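Side-chain contacts in fiber protein 2 (Fowl adenovirus 1, PDB 2VTW), which probably forms the trimeric spikes at the capsid vertices and attaches the virion to a host receptor, here represented by the C-terminal head domain of the short fibre: residues L48-D53 with R70-W75; G145-R150 with G185-G190. One frame throughout, in Å; residues are numbered along the deposited sequence.

Contact 1: L48-D53 with R70-W75; sequences LYVKVD and RYFTVW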
loop_
_atom_site.group_PDB
_atom_site.type_symbol
_atom_site.label_atom_id
_atom_site.label_comp_id
_atom_site.label_asym_id
_atom_site.label_seq_id
_atom_site.Cartn_x
_atom_site.Cartn_y
_atom_site.Cartn_z
ATOM N N LEU A 48 11.988 0.642 1.317
ATOM C CA LEU A 48 13.095 -0.105 1.898
ATOM C C LEU A 48 13.439 -1.411 1.129
ATOM O O LEU A 48 12.595 -2.290 1.009
ATOM C CB LEU A 48 12.758 -0.465 3.352
ATOM C CG LEU A 48 13.810 -1.255 4.125
ATOM C CD1 LEU A 48 15.041 -0.347 4.340
ATOM C CD2 LEU A 48 13.281 -1.799 5.448
ATOM N N TYR A 49 14.664 -1.537 0.625
ATOM C CA TYR A 49 15.190 -2.833 0.184
ATOM C C TYR A 49 16.146 -3.408 1.244
ATOM O O TYR A 49 16.902 -2.657 1.879
ATOM C CB TYR A 49 15.966 -2.714 -1.105
ATOM C CG TYR A 49 15.225 -2.252 -2.341
ATOM C CD1 TYR A 49 14.614 -3.174 -3.214
ATOM C CD2 TYR A 49 15.191 -0.919 -2.677
ATOM C CE1 TYR A 49 13.980 -2.746 -4.368
ATOM C CE2 TYR A 49 14.563 -0.495 -3.795
ATOM C CZ TYR A 49 13.955 -1.400 -4.643
ATOM O OH TYR A 49 13.336 -0.897 -5.776
ATOM N N VAL A 50 16.115 -4.726 1.438
ATOM C CA VAL A 50 17.029 -5.433 2.354
ATOM C C VAL A 50 17.665 -6.616 1.604
ATOM O O VAL A 50 16.965 -7.353 0.889
ATOM C CB VAL A 50 16.294 -5.952 3.635
ATOM C CG1 VAL A 50 17.156 -6.958 4.429
ATOM C CG2 VAL A 50 15.908 -4.797 4.550
ATOM N N LYS A 51 18.980 -6.802 1.754
ATOM C CA LYS A 51 19.658 -8.029 1.241
ATOM C C LYS A 51 20.580 -8.641 2.316
ATOM O O LYS A 51 21.308 -7.918 2.992
ATOM C CB LYS A 51 20.400 -7.732 -0.064
ATOM C CG LYS A 51 20.957 -8.966 -0.770
ATOM C CD LYS A 51 21.720 -8.561 -2.016
ATOM C CE LYS A 51 22.352 -9.756 -2.706
ATOM N NZ LYS A 51 22.811 -9.303 -4.042
ATOM N N VAL A 52 20.493 -9.962 2.503
ATOM C CA VAL A 52 21.327 -10.692 3.444
ATOM C C VAL A 52 22.113 -11.776 2.671
ATOM O O VAL A 52 21.518 -12.591 1.962
ATOM C CB VAL A 52 20.489 -11.340 4.564
ATOM C CG1 VAL A 52 21.389 -11.862 5.687
ATOM C CG2 VAL A 52 19.471 -10.344 5.120
ATOM N N ASP A 53 23.442 -11.735 2.784
ATOM C CA ASP A 53 24.383 -12.657 2.110
ATOM C C ASP A 53 24.981 -13.498 3.244
ATOM O O ASP A 53 25.511 -12.944 4.213
ATOM C CB ASP A 53 25.442 -11.834 1.363
ATOM C CG ASP A 53 26.409 -12.682 0.495
ATOM O OD1 ASP A 53 26.791 -13.815 0.874
ATOM O OD2 ASP A 53 26.826 -12.171 -0.571
ATOM N N ARG A 70 12.581 -17.864 11.802
ATOM C CA ARG A 70 12.075 -17.389 10.507
ATOM C C ARG A 70 11.900 -15.851 10.414
ATOM O O ARG A 70 11.827 -15.305 9.302
ATOM C CB ARG A 70 10.764 -18.107 10.176
ATOM C CG ARG A 70 10.967 -19.593 9.878
ATOM C CD ARG A 70 9.704 -20.312 9.472
ATOM N NE ARG A 70 8.691 -20.410 10.527
ATOM C CZ ARG A 70 7.529 -19.741 10.574
ATOM N NH1 ARG A 70 7.168 -18.862 9.632
ATOM N NH2 ARG A 70 6.698 -19.948 11.591
ATOM N N TYR A 71 11.841 -15.161 11.559
ATOM C CA TYR A 71 11.583 -13.703 11.575
ATOM C C TYR A 71 12.846 -12.915 11.814
ATOM O O TYR A 71 13.759 -13.388 12.463
ATOM C CB TYR A 71 10.579 -13.310 12.650
ATOM C CG TYR A 71 9.175 -13.837 12.503
ATOM C CD1 TYR A 71 8.832 -14.830 11.566
ATOM C CD2 TYR A 71 8.187 -13.380 13.338
ATOM C CE1 TYR A 71 7.532 -15.300 11.476
ATOM C CE2 TYR A 71 6.909 -13.867 13.268
ATOM C CZ TYR A 71 6.582 -14.804 12.331
ATOM O OH TYR A 71 5.289 -15.250 12.285
ATOM N N PHE A 72 12.900 -11.709 11.267
ATOM C CA PHE A 72 13.935 -10.760 11.639
ATOM C C PHE A 72 13.457 -9.324 11.499
ATOM O O PHE A 72 12.585 -9.024 10.660
ATOM C CB PHE A 72 15.236 -11.006 10.873
ATOM C CG PHE A 72 15.203 -10.643 9.417
ATOM C CD1 PHE A 72 15.471 -9.353 9.004
ATOM C CD2 PHE A 72 14.978 -11.622 8.449
ATOM C CE1 PHE A 72 15.470 -9.016 7.676
ATOM C CE2 PHE A 72 14.981 -11.300 7.105
ATOM C CZ PHE A 72 15.236 -10.001 6.713
ATOM N N THR A 73 14.034 -8.436 12.313
ATOM C CA THR A 73 13.562 -7.051 12.411
ATOM C C THR A 73 14.627 -6.082 11.952
ATOM O O THR A 73 15.820 -6.239 12.264
ATOM C CB THR A 73 13.122 -6.719 13.847
ATOM O OG1 THR A 73 12.093 -7.627 14.240
ATOM C CG2 THR A 73 12.634 -5.262 13.991
ATOM N N VAL A 74 14.182 -5.093 11.194
ATOM C CA VAL A 74 14.967 -3.939 10.815
ATOM C C VAL A 74 14.253 -2.678 11.378
ATOM O O VAL A 74 13.032 -2.516 11.235
ATOM C CB VAL A 74 15.108 -3.839 9.279
ATOM C CG1 VAL A 74 15.818 -2.522 8.856
ATOM C CG2 VAL A 74 15.879 -5.039 8.766
ATOM N N TRP A 75 15.020 -1.827 12.060
ATOM C CA TRP A 75 14.540 -0.551 12.590
ATOM C C TRP A 75 14.901 0.584 11.662
ATOM O O TRP A 75 16.070 0.773 11.358
ATOM C CB TRP A 75 15.163 -0.292 13.974
ATOM C CG TRP A 75 14.528 -1.102 15.024
ATOM C CD1 TRP A 75 14.965 -2.282 15.516
ATOM C CD2 TRP A 75 13.301 -0.803 15.709
ATOM N NE1 TRP A 75 14.088 -2.745 16.466
ATOM C CE2 TRP A 75 13.054 -1.854 16.596
ATOM C CE3 TRP A 75 12.375 0.237 15.628
ATOM C CZ2 TRP A 75 11.938 -1.879 17.424
ATOM C CZ3 TRP A 75 11.276 0.211 16.444
ATOM C CH2 TRP A 75 11.064 -0.826 17.335
#

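Contact 2: G145-R150 with G185-G190; sequences GSIDVR and GTVAIG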
loop_
_atom_site.group_PDB
_atom_site.type_symbol
_atom_site.label_atom_id
_atom_site.label_comp_id
_atom_site.label_asym_id
_atom_site.label_seq_id
_atom_site.Cartn_x
_atom_site.Cartn_y
_atom_site.Cartn_z
ATOM N N GLY A 145 11.243 -18.984 1.020
ATOM C CA GLY A 145 9.862 -18.843 0.545
ATOM C C GLY A 145 9.474 -17.357 0.472
ATOM O O GLY A 145 10.333 -16.479 0.413
ATOM N N SER A 146 8.172 -17.084 0.443
ATOM C CA SER A 146 7.664 -15.705 0.525
ATOM C C SER A 146 7.870 -15.150 1.947
ATOM O O SER A 146 7.978 -15.894 2.907
ATOM C CB SER A 146 6.176 -15.623 0.130
ATOM O OG SER A 146 6.042 -15.688 -1.283
ATOM N N ILE A 147 7.909 -13.827 2.038
ATOM C CA ILE A 147 8.188 -13.105 3.280
ATOM C C ILE A 147 7.096 -12.041 3.428
ATOM O O ILE A 147 6.925 -11.202 2.565
ATOM C CB ILE A 147 9.594 -12.399 3.236
ATOM C CG1 ILE A 147 10.732 -13.418 3.125
ATOM C CG2 ILE A 147 9.795 -11.535 4.458
ATOM C CD1 ILE A 147 12.125 -12.785 2.875
ATOM N N ASP A 148 6.334 -12.115 4.508
ATOM C CA ASP A 148 5.422 -11.045 4.864
ATOM C C ASP A 148 6.191 -10.084 5.753
ATOM O O ASP A 148 7.046 -10.521 6.542
ATOM C CB ASP A 148 4.251 -11.592 5.645
ATOM C CG ASP A 148 3.344 -12.475 4.800
ATOM O OD1 ASP A 148 3.241 -12.226 3.580
ATOM O OD2 ASP A 148 2.729 -13.378 5.392
ATOM N N VAL A 149 5.901 -8.790 5.621
ATOM C CA VAL A 149 6.489 -7.778 6.488
ATOM C C VAL A 149 5.408 -7.054 7.306
ATOM O O VAL A 149 4.490 -6.442 6.731
ATOM C CB VAL A 149 7.290 -6.754 5.661
ATOM C CG1 VAL A 149 8.111 -5.855 6.591
ATOM C CG2 VAL A 149 8.207 -7.472 4.637
ATOM N N ARG A 150 5.507 -7.154 8.632
ATOM C CA ARG A 150 4.712 -6.336 9.558
ATOM C C ARG A 150 5.400 -4.997 9.810
ATOM O O ARG A 150 6.586 -4.950 10.094
ATOM C CB ARG A 150 4.499 -7.068 10.869
ATOM C CG ARG A 150 3.542 -6.352 11.851
ATOM C CD ARG A 150 2.126 -6.483 11.426
ATOM N NE ARG A 150 1.664 -7.862 11.485
ATOM C CZ ARG A 150 0.433 -8.265 11.193
ATOM N NH1 ARG A 150 -0.479 -7.409 10.783
ATOM N NH2 ARG A 150 0.117 -9.550 11.318
ATOM N N GLY A 185 24.018 -18.694 0.418
ATOM C CA GLY A 185 23.509 -17.911 -0.688
ATOM C C GLY A 185 23.005 -16.577 -0.191
ATOM O O GLY A 185 23.422 -16.110 0.861
ATOM N N THR A 186 22.104 -15.970 -0.962
ATOM C CA THR A 186 21.578 -14.629 -0.687
ATOM C C THR A 186 20.044 -14.568 -0.832
ATOM O O THR A 186 19.440 -15.390 -1.529
ATOM C CB THR A 186 22.223 -13.532 -1.607
ATOM O OG1 THR A 186 21.650 -13.568 -2.919
ATOM C CG2 THR A 186 23.760 -13.686 -1.686
ATOM N N VAL A 187 19.448 -13.594 -0.132
ATOM C CA VAL A 187 18.021 -13.272 -0.219
ATOM C C VAL A 187 17.934 -11.753 -0.265
ATOM O O VAL A 187 18.627 -11.067 0.478
ATOM C CB VAL A 187 17.203 -13.848 0.954
ATOM C CG1 VAL A 187 17.727 -13.327 2.291
ATOM C CG2 VAL A 187 15.679 -13.531 0.776
ATOM N N ALA A 188 17.164 -11.240 -1.215
ATOM C CA ALA A 188 16.996 -9.821 -1.426
ATOM C C ALA A 188 15.495 -9.542 -1.588
ATOM O O ALA A 188 14.772 -10.282 -2.293
ATOM C CB ALA A 188 17.772 -9.349 -2.636
ATOM N N ILE A 189 15.033 -8.491 -0.917
ATOM C CA ILE A 189 13.605 -8.224 -0.776
ATOM C C ILE A 189 13.360 -6.754 -0.957
ATOM O O ILE A 189 14.147 -5.926 -0.492
ATOM C CB ILE A 189 13.073 -8.670 0.602
ATOM C CG1 ILE A 189 11.569 -8.386 0.742
ATOM C CG2 ILE A 189 13.827 -7.962 1.702
ATOM C CD1 ILE A 189 10.910 -9.095 1.899
ATOM N N GLY A 190 12.263 -6.447 -1.650
ATOM C CA GLY A 190 11.767 -5.085 -1.794
ATOM C C GLY A 190 11.292 -4.775 -3.196
ATOM O O GLY A 190 11.322 -5.645 -4.073
#

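Contact 1: L48-D53 with R70-W75
Val50 and Val74 meet bump against bump, their CG2 methyls abutting end-on, so that the two surfaces face each other along a loose seam in which no approach is closer than 4.2 Å. Val74 straddles Leu48 and Val50, one methyl toward each: its CG1 lies 4.3 Å from Leu48 CD2, and its CG2 comes within 4.2 Å of Val50 CG2. Val50 in turn divides its two methyls between Val74 and Phe72. Its other methyl, CG1, stands anti to the backbone N (chi1 167°) and meets Phe72 CE1 at 4.2 Å, at the ring's edge and near its plane, so the methyl abuts the rim. Phe171 stacks with the same ring and Phe29 meets it edge-to-face, so Phe72 belongs to an aromatic cluster, and Val50 also touches Phe171 of strand 163-173. With strand axes 10.5 Å apart and crossing at 130°, this is the interior of the beta-sandwich of the head domain, joined by side chains alone. Phe21 of strand 4-23 touches both Val50 and Val74. Strand 43-53 pairs with strands 28-40 and 185-197, whereas strand 71-76 runs between strands 4-23 and 163-173.

Contact 2: G145-R150 with G185-G190
Ile147 turns its ethyl branch to the side of its own backbone N (chi1 -64°) and keeps it extended, which carries CD1 towards strand 185-190 while CG2 stays beside the carbonyl carbon. Ile189 is stretched through both torsions, with CG1 anti to the backbone N (chi1 -180°), and its CD1 becomes the bump of the contact. That single methyl settles against the flank of Ile147, 3.7 Å from Ile147 CG2 and 3.8 Å from Ile147 CB, with Ile147 CD1 at 4.0 Å; the two isoleucines cross at a slant. From further along the strand Val149 meets the same methyl tip to tip, its CG2 lying 4.2 Å from Ile189 CD1. Val187 reaches Ile147 in the same end-on manner, Val187 CG2 being 4.2 Å from Ile147 CD1. Phe171 borders Ile147, Val149 and Ile189, and Pro136 touches both Ile147 and Val187. The strand axes pass 9.6 Å apart at 50°, and strand 129-140 pairs with both, so the contact joins the two strands that flank it. Only carbon meets carbon here, and the backbones bond to other strands. Cohesion between the two segments therefore probably rests on dispersion and on the burial of branched aliphatic groups, with no directional polar bond between them to dictate the geometry.

How the contacts relate
Following the chain from the N terminus, strand 43-53 comes first, and contact 1 closes when strand 71-76 arrives after a linker carrying the short helix 64-67. Contact 2 opens later, at strand 147-157, and closes with strand 185-197 after a longer excursion that includes strand 163-173. The two loops are in series, neither nesting nor crossing, yet their centres lie about 7 Å apart. The first strand of contact 1 and the last of contact 2, 43-53 and 185-197, are antiparallel neighbours, with Val50 O 2.9 Å from Ile189 N. Strand 163-173, which pairs with both 71-76 and 147-157, lies between the remaining two strands, and the contacts share one hydrophobic interior.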